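Local coordinates for protein sorbitol-6-phosphate dehydrogenase (Erwinia amylovora CFBP1430, PDB 5O3Z) that catalyses the NAD-dependent interconversion of sorbitol 6-phosphate and fructose 6-phosphate as a member of the short-chain dehydrogenase/reductase family, at residues F21-L26 with Y31-A36; R45-I50 with G57-F62; A78-F83 with M131-I136. All coordinates share one frame; numbering follows the deposited sequence.

From the N terminus the contacts follow one another in series, none nested in or crossing another. Contact 1 closes the short turn between helix 17-28 and strand 32-37. Contact 2 repeats that step one unit later, folding helix 40-54 back onto the edge strand 59-63. The two are bound together because strands 32-37 and 59-63 are neighbours in the parallel sheet, where Val-35 probably hydrogen-bonds to Tyr-60 and Phe-62. Contact 3 closes a much longer loop, joining the C-terminal ends of helices 69-83 and 106-133. Val-79, Thr-82 and Phe-83 of helix 69-83 also rest on the two strands of the first contacts.

Contact 1 (F21-L26 with Y31-A36); sequences FLCEGL and YHVAVA
The amide of Tyr-31 closes the turn onto the helix: Tyr-31 N donates to Leu-26 O over 2.8 Å, with an N-H...O angle of 153°. The same residue pair meets a second time through its side chains. Leu-26 CD2 sits over one face of the phenol ring, 4.0 Å from the ring centroid and 27° off the normal, a CH-pi contact shifted toward the rim, where CD2 comes within 3.6 Å of Tyr-31 CD1. Leu-26 O lies in the ring plane at its edge, so one leucine borders the ring both over a face and along its rim.

Further along, Val-33 points at the helix and straddles its surface with both methyls. With CG1 anti to the backbone N (chi1 -178°), its other branch, CG2, lies beside that N and reaches 3.7 Å from Cys-23 O and 4.0 Å from Leu-26 CB. CG1 turns instead to the thiol, 3.9 Å from Cys-23 SG. The sulfur also touches Val-35, at 3.9 Å from Val-35 CG2, and so bridges two strand residues by apolar packing.

Helix and strand run nearly antiparallel, their axes 8.4 Å apart at closest approach. Leu-46 of helix 40-54 packs against both Cys-23 and Val-35, while Ala-9 and Val-11 of strand 8-12 support Leu-26 from the neighbouring strand. On the other face of the strand, Ala-34 meets Val-79 and Phe-83 of helix 69-83. This buried seam joins the helix and second strand of the first beta-alpha-beta crossover, strand 8-12, helix 17-28 and strand 32-37, the unit that opens the Rossmann fold of short-chain dehydrogenases and, as in relatives, probably helps form the dinucleotide site.

Contact 2 (R45-I50 with G57-F62); sequences RLADTI and GRAYGF
The methyls of Ala-47 and Ala-59 reach past each other side by side, Ala-47 CB 3.7 Å from Ala-59 CB, and the rest of the contact is organised round this overlapping pair. Side chains this small allow the backbones to come close, with the CA atoms of Ala-47 and Ala-59 4.8 Å apart. The helix axis passes within 6.6 Å of the strand axis and runs almost exactly antiparallel to it, at 178°.

Because the methyls overlap in this way, each arrives at the opposite backbone. That of Ala-47 lies against the strand, 3.7 Å from Gly-61 N, where Gly-61 puts no side chain between helix and strand. Ala-59 CB in turn lies beside the helix backbone, 3.7 Å from Ala-47 O, and is covered from a second direction by Ile-50. There the CG2 branch does the touching, 3.5 Å from Ala-59 CB. It can do so because CG1 lies beside the backbone N (chi1 -73°), which leaves CG2 anti to that N and directed at the strand.

Arg-58 and Ile-50 cross at about a right angle. Only the root of the arginine takes part, Arg-58 CG coming 4.2 Å from Ile-50 CG2, before the bends at its second and third torsions lead the guanidinium away. Tyr-60 starts out on the other face of the strand, where it packs on Thr-82 of helix 69-83.

No hydrogen bond crosses between residues 45-50 and 57-62, but the side chain of Asn-51, one residue further along the helix, accepts from Ala-59 N. Leu-46 and Ile-50 also pack on helix 17-28. The close alanine-glycine packing joins helix 40-54 to strand 59-63, the last two elements of the second beta-alpha-beta crossover at one edge of the Rossmann sheet.

Contact 3 (A78-F83 with M131-I136); sequences AVDETF and MIRDGI
Arg-133 grips two aspartates at once: Asp-80 across the contact with the end of its guanidinium and Asp-134, its own neighbour in sequence, with the side. The resulting salt-bridge network joins the C-terminal ends of helices 69-83 and 106-133 of the Rossmann fold at the protein surface. The backbones stay well apart: even the nearest CA atoms of the two segments, those of Asp-80 and Met-131, are 10.5 Å apart, and side chains alone make the contact.

The end-on grip uses both terminal nitrogens, one for each carboxylate oxygen. Arg-133 NH1 donates to Asp-80 OD2 over 2.9 Å, and Arg-133 NH2 to Asp-80 OD1 over 3.0 Å with an essentially straight N-H...O angle of 179°. Both acceptors lie close to the guanidinium plane, but the carboxylate is turned 40° against it and receives the donors from above its own plane. The side chains come from opposite directions. A bend at the third torsion of Arg-133 (chi3 66°) folds the guanidinium back so that its side edge also faces Asp-134.

Asp-134 is the first residue to leave helical geometry, and the helix finishes there in a Schellman motif with Gly-135, at positive phi, as the C' residue. Its two backbone bonds are Ile-136 N to Met-131 O and Gly-135 N to Ile-132 O. Beside it, Ile-132 packs on Thr-102 of the second subunit.

Four hydrogen bonds to two carboxylates fix the rotation of the guanidinium. Its positive charge probably offsets the repulsion between the acids, whose Asp-80 OD1 and Asp-134 OD2 are 4.9 Å apart. NH2 serves both, while the side-on grip is completed by Arg-133 NE, which donates to Asp-134 OD1 over 2.9 Å.

Contact 1 (F21-L26 with Y31-A36)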
# COMPACT_ATOMS: atom_id res chain seq x y z
N PHE A 21 18.09 -18.37 17.47
CA PHE A 21 19.03 -17.91 16.48
C PHE A 21 19.27 -16.43 16.59
O PHE A 21 20.41 -16.02 16.45
CB PHE A 21 18.55 -18.27 15.08
CG PHE A 21 19.56 -18.01 13.98
CD1 PHE A 21 19.76 -16.72 13.47
CD2 PHE A 21 20.28 -19.08 13.41
CE1 PHE A 21 20.70 -16.50 12.45
CE2 PHE A 21 21.19 -18.87 12.38
CZ PHE A 21 21.39 -17.59 11.89
N LEU A 22 18.23 -15.59 16.81
CA LEU A 22 18.46 -14.16 16.92
C LEU A 22 19.25 -13.81 18.17
O LEU A 22 20.04 -12.88 18.14
CB LEU A 22 17.16 -13.37 16.90
CG LEU A 22 16.33 -13.46 15.63
CD1 LEU A 22 14.96 -12.81 15.89
CD2 LEU A 22 17.05 -12.71 14.49
N CYS A 23 18.98 -14.52 19.29
CA CYS A 23 19.76 -14.31 20.55
C CYS A 23 21.26 -14.55 20.31
O CYS A 23 22.09 -13.75 20.71
CB CYS A 23 19.26 -15.25 21.66
SG CYS A 23 17.64 -14.78 22.32
N GLU A 24 21.59 -15.63 19.63
CA GLU A 24 23.01 -15.96 19.37
C GLU A 24 23.67 -14.92 18.44
O GLU A 24 24.81 -14.43 18.65
CB GLU A 24 23.13 -17.32 18.73
CG GLU A 24 22.52 -18.40 19.59
CD GLU A 24 23.00 -19.80 19.27
OE1 GLU A 24 24.18 -19.97 18.87
OE2 GLU A 24 22.22 -20.74 19.45
N GLY A 25 22.88 -14.55 17.43
CA GLY A 25 23.30 -13.57 16.45
C GLY A 25 23.52 -12.22 17.07
O GLY A 25 24.44 -11.52 16.71
N LEU A 26 22.67 -11.83 18.03
CA LEU A 26 22.84 -10.59 18.74
C LEU A 26 24.04 -10.60 19.70
O LEU A 26 24.66 -9.58 19.93
CB LEU A 26 21.59 -10.25 19.52
CG LEU A 26 20.40 -9.80 18.64
CD1 LEU A 26 19.11 -9.97 19.42
CD2 LEU A 26 20.57 -8.35 18.29
N TYR A 31 25.92 -7.61 21.50
CA TYR A 31 24.88 -7.29 22.49
C TYR A 31 24.98 -8.17 23.77
O TYR A 31 25.27 -9.38 23.70
CB TYR A 31 23.44 -7.40 21.86
CG TYR A 31 23.01 -6.30 20.82
CD1 TYR A 31 23.35 -6.41 19.46
CD2 TYR A 31 22.22 -5.22 21.21
CE1 TYR A 31 22.92 -5.45 18.55
CE2 TYR A 31 21.81 -4.25 20.32
CZ TYR A 31 22.19 -4.36 18.99
OH TYR A 31 21.76 -3.39 18.13
N HIS A 32 24.63 -7.59 24.90
CA HIS A 32 24.16 -8.40 26.06
C HIS A 32 22.71 -8.83 25.80
O HIS A 32 21.92 -8.03 25.32
CB HIS A 32 24.25 -7.62 27.35
CG HIS A 32 25.63 -7.57 27.90
ND1 HIS A 32 26.61 -6.74 27.39
CD2 HIS A 32 26.19 -8.22 28.95
CE1 HIS A 32 27.72 -6.90 28.10
NE2 HIS A 32 27.49 -7.79 29.05
N VAL A 33 22.40 -10.08 26.07
CA VAL A 33 21.11 -10.62 25.65
C VAL A 33 20.33 -11.10 26.87
O VAL A 33 20.86 -11.83 27.72
CB VAL A 33 21.25 -11.72 24.61
CG1 VAL A 33 19.88 -12.23 24.17
CG2 VAL A 33 22.03 -11.22 23.38
N ALA A 34 19.09 -10.62 26.98
CA ALA A 34 18.09 -11.18 27.90
C ALA A 34 17.21 -12.16 27.10
O ALA A 34 16.42 -11.71 26.24
CB ALA A 34 17.28 -10.06 28.51
N VAL A 35 17.42 -13.46 27.29
CA VAL A 35 16.64 -14.56 26.66
C VAL A 35 15.36 -14.81 27.49
O VAL A 35 15.45 -15.39 28.63
CB VAL A 35 17.46 -15.85 26.54
CG1 VAL A 35 16.75 -16.95 25.76
CG2 VAL A 35 18.83 -15.53 25.92
N ALA A 36 14.20 -14.35 26.95
CA ALA A 36 12.90 -14.42 27.66
C ALA A 36 12.01 -15.46 26.99
O ALA A 36 11.81 -15.45 25.76
CB ALA A 36 12.26 -13.05 27.74

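Contact 2 (R45-I50 with G57-F62)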
# COMPACT_ATOMS: atom_id res chain seq x y z
N ARG A 45 19.42 -22.30 29.51
CA ARG A 45 20.44 -23.07 28.80
C ARG A 45 21.04 -22.40 27.55
O ARG A 45 22.24 -22.58 27.22
CB ARG A 45 19.80 -24.37 28.34
CG ARG A 45 20.75 -25.36 27.70
CD ARG A 45 19.98 -26.32 26.81
NE ARG A 45 18.58 -26.34 27.22
CZ ARG A 45 18.02 -27.19 28.07
NH1 ARG A 45 18.73 -28.17 28.60
NH2 ARG A 45 16.73 -27.06 28.39
N LEU A 46 20.20 -21.67 26.80
CA LEU A 46 20.70 -20.92 25.68
C LEU A 46 21.56 -19.82 26.22
O LEU A 46 22.61 -19.61 25.69
CB LEU A 46 19.54 -20.32 24.82
CG LEU A 46 20.02 -19.52 23.61
CD1 LEU A 46 20.65 -20.46 22.60
CD2 LEU A 46 18.89 -18.78 22.94
N ALA A 47 21.16 -19.13 27.30
CA ALA A 47 22.01 -18.12 27.88
C ALA A 47 23.37 -18.69 28.38
O ALA A 47 24.37 -17.99 28.40
CB ALA A 47 21.31 -17.42 29.03
N ASP A 48 23.35 -19.94 28.84
CA ASP A 48 24.59 -20.62 29.33
C ASP A 48 25.49 -20.86 28.10
O ASP A 48 26.64 -20.51 28.11
CB ASP A 48 24.25 -21.99 29.98
CG ASP A 48 23.71 -21.86 31.45
OD1 ASP A 48 23.77 -20.77 32.07
OD2 ASP A 48 23.25 -22.90 31.99
N THR A 49 24.94 -21.45 27.06
CA THR A 49 25.65 -21.55 25.76
C THR A 49 26.29 -20.22 25.33
O THR A 49 27.48 -20.14 24.99
CB THR A 49 24.66 -22.01 24.70
OG1 THR A 49 24.18 -23.30 25.08
CG2 THR A 49 25.30 -22.06 23.29
N ILE A 50 25.52 -19.14 25.34
CA ILE A 50 26.05 -17.81 25.02
C ILE A 50 27.15 -17.38 26.00
O ILE A 50 28.20 -16.90 25.57
CB ILE A 50 24.90 -16.76 24.88
CG1 ILE A 50 24.15 -17.03 23.56
CG2 ILE A 50 25.43 -15.30 24.96
CD1 ILE A 50 22.66 -16.84 23.66
N GLY A 57 27.93 -13.51 32.25
CA GLY A 57 27.13 -12.29 32.43
C GLY A 57 26.82 -11.60 31.11
O GLY A 57 26.35 -10.47 31.10
N ARG A 58 27.06 -12.30 30.00
CA ARG A 58 26.70 -11.77 28.69
C ARG A 58 25.22 -11.95 28.42
O ARG A 58 24.56 -11.01 27.96
CB ARG A 58 27.47 -12.43 27.57
CG ARG A 58 27.20 -11.76 26.22
CD ARG A 58 28.48 -11.55 25.48
NE ARG A 58 28.76 -10.17 25.16
CZ ARG A 58 29.53 -9.80 24.14
NH1 ARG A 58 29.74 -8.51 23.92
NH2 ARG A 58 30.12 -10.71 23.38
N ALA A 59 24.74 -13.16 28.72
CA ALA A 59 23.34 -13.55 28.63
C ALA A 59 22.71 -14.08 29.97
O ALA A 59 23.38 -14.81 30.74
CB ALA A 59 23.19 -14.59 27.56
N TYR A 60 21.47 -13.69 30.24
CA TYR A 60 20.62 -14.30 31.30
C TYR A 60 19.29 -14.77 30.71
O TYR A 60 18.73 -14.15 29.76
CB TYR A 60 20.33 -13.31 32.42
CG TYR A 60 21.53 -13.04 33.25
CD1 TYR A 60 22.49 -12.07 32.85
CD2 TYR A 60 21.77 -13.76 34.45
CE1 TYR A 60 23.63 -11.82 33.61
CE2 TYR A 60 22.92 -13.51 35.21
CZ TYR A 60 23.84 -12.56 34.79
OH TYR A 60 24.94 -12.34 35.57
N GLY A 61 18.80 -15.90 31.22
CA GLY A 61 17.51 -16.46 30.83
C GLY A 61 16.41 -16.01 31.79
O GLY A 61 16.63 -15.95 33.03
N PHE A 62 15.23 -15.71 31.26
CA PHE A 62 14.07 -15.26 32.06
C PHE A 62 12.83 -15.99 31.59
O PHE A 62 12.74 -16.32 30.43
CB PHE A 62 13.82 -13.79 31.89
CG PHE A 62 14.95 -12.92 32.33
CD1 PHE A 62 16.06 -12.76 31.50
CD2 PHE A 62 14.89 -12.20 33.51
CE1 PHE A 62 17.09 -11.94 31.86
CE2 PHE A 62 15.96 -11.40 33.90
CZ PHE A 62 17.04 -11.25 33.06

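Contact 3 (A78-F83 with M131-I136)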
# COMPACT_ATOMS: atom_id res chain seq x y z
N ALA A 78 13.01 -7.63 36.22
CA ALA A 78 14.10 -8.57 36.23
C ALA A 78 15.25 -8.19 35.29
O ALA A 78 16.44 -8.23 35.64
CB ALA A 78 13.58 -9.95 35.90
N VAL A 79 14.91 -7.80 34.07
CA VAL A 79 15.93 -7.35 33.14
C VAL A 79 16.60 -6.09 33.64
O VAL A 79 17.81 -6.00 33.51
CB VAL A 79 15.35 -7.11 31.69
CG1 VAL A 79 16.41 -6.53 30.78
CG2 VAL A 79 14.85 -8.41 31.08
N ASP A 80 15.87 -5.13 34.22
CA ASP A 80 16.45 -3.88 34.69
C ASP A 80 17.37 -4.18 35.86
O ASP A 80 18.51 -3.74 35.87
CB ASP A 80 15.38 -2.92 35.15
CG ASP A 80 15.92 -1.55 35.55
OD1 ASP A 80 16.94 -1.04 35.01
OD2 ASP A 80 15.25 -0.91 36.36
N GLU A 81 16.89 -4.95 36.84
CA GLU A 81 17.75 -5.39 37.97
C GLU A 81 19.06 -5.98 37.45
O GLU A 81 20.13 -5.60 37.92
CB GLU A 81 17.08 -6.51 38.80
CG GLU A 81 15.78 -6.18 39.55
CD GLU A 81 14.92 -7.44 39.83
OE1 GLU A 81 15.44 -8.59 39.85
OE2 GLU A 81 13.69 -7.29 40.05
N THR A 82 18.95 -6.88 36.46
CA THR A 82 20.08 -7.63 35.90
C THR A 82 21.12 -6.84 35.02
O THR A 82 22.34 -6.90 35.29
CB THR A 82 19.54 -8.85 35.14
OG1 THR A 82 18.71 -9.62 36.02
CG2 THR A 82 20.65 -9.75 34.56
N PHE A 83 20.66 -6.12 33.98
CA PHE A 83 21.54 -5.34 33.11
C PHE A 83 21.49 -3.87 33.35
O PHE A 83 22.29 -3.17 32.83
CB PHE A 83 21.24 -5.58 31.62
CG PHE A 83 21.29 -7.01 31.19
CD1 PHE A 83 22.51 -7.62 30.90
CD2 PHE A 83 20.14 -7.76 31.10
CE1 PHE A 83 22.56 -8.94 30.49
CE2 PHE A 83 20.19 -9.10 30.72
CZ PHE A 83 21.41 -9.67 30.39
N MET A 131 13.20 2.63 28.40
CA MET A 131 14.03 3.30 27.40
C MET A 131 13.89 4.78 27.61
O MET A 131 14.88 5.52 27.52
CB MET A 131 13.57 2.92 25.97
CG MET A 131 14.12 1.63 25.51
SD MET A 131 13.25 1.15 23.98
CE MET A 131 13.68 -0.56 23.84
N ILE A 132 12.67 5.21 27.88
CA ILE A 132 12.35 6.57 28.20
C ILE A 132 13.01 7.07 29.47
O ILE A 132 13.59 8.18 29.49
CB ILE A 132 10.82 6.77 28.29
CG1 ILE A 132 10.25 6.66 26.87
CG2 ILE A 132 10.42 8.12 28.89
CD1 ILE A 132 8.76 6.42 26.86
N ARG A 133 12.93 6.26 30.51
CA ARG A 133 13.49 6.62 31.83
C ARG A 133 14.95 6.93 31.73
O ARG A 133 15.36 7.95 32.21
CB ARG A 133 13.33 5.45 32.81
CG ARG A 133 13.72 5.80 34.26
CD ARG A 133 13.93 4.53 35.07
NE ARG A 133 15.09 3.76 34.61
CZ ARG A 133 15.33 2.47 34.88
NH1 ARG A 133 14.51 1.77 35.64
NH2 ARG A 133 16.41 1.86 34.39
N ASP A 134 15.70 6.05 31.08
CA ASP A 134 17.15 6.17 30.93
C ASP A 134 17.62 6.96 29.74
O ASP A 134 18.79 6.90 29.42
CB ASP A 134 17.78 4.77 30.79
CG ASP A 134 17.77 4.00 32.09
OD1 ASP A 134 17.44 4.66 33.11
OD2 ASP A 134 18.09 2.76 32.10
N GLY A 135 16.74 7.67 29.06
CA GLY A 135 17.14 8.43 27.85
C GLY A 135 17.77 7.69 26.66
O GLY A 135 18.62 8.24 25.97
N ILE A 136 17.37 6.45 26.41
CA ILE A 136 17.94 5.61 25.37
C ILE A 136 17.14 5.80 24.03
O ILE A 136 15.89 5.89 24.02
CB ILE A 136 17.95 4.12 25.85
CG1 ILE A 136 19.01 3.94 26.93
CG2 ILE A 136 18.28 3.19 24.71
CD1 ILE A 136 18.83 2.73 27.79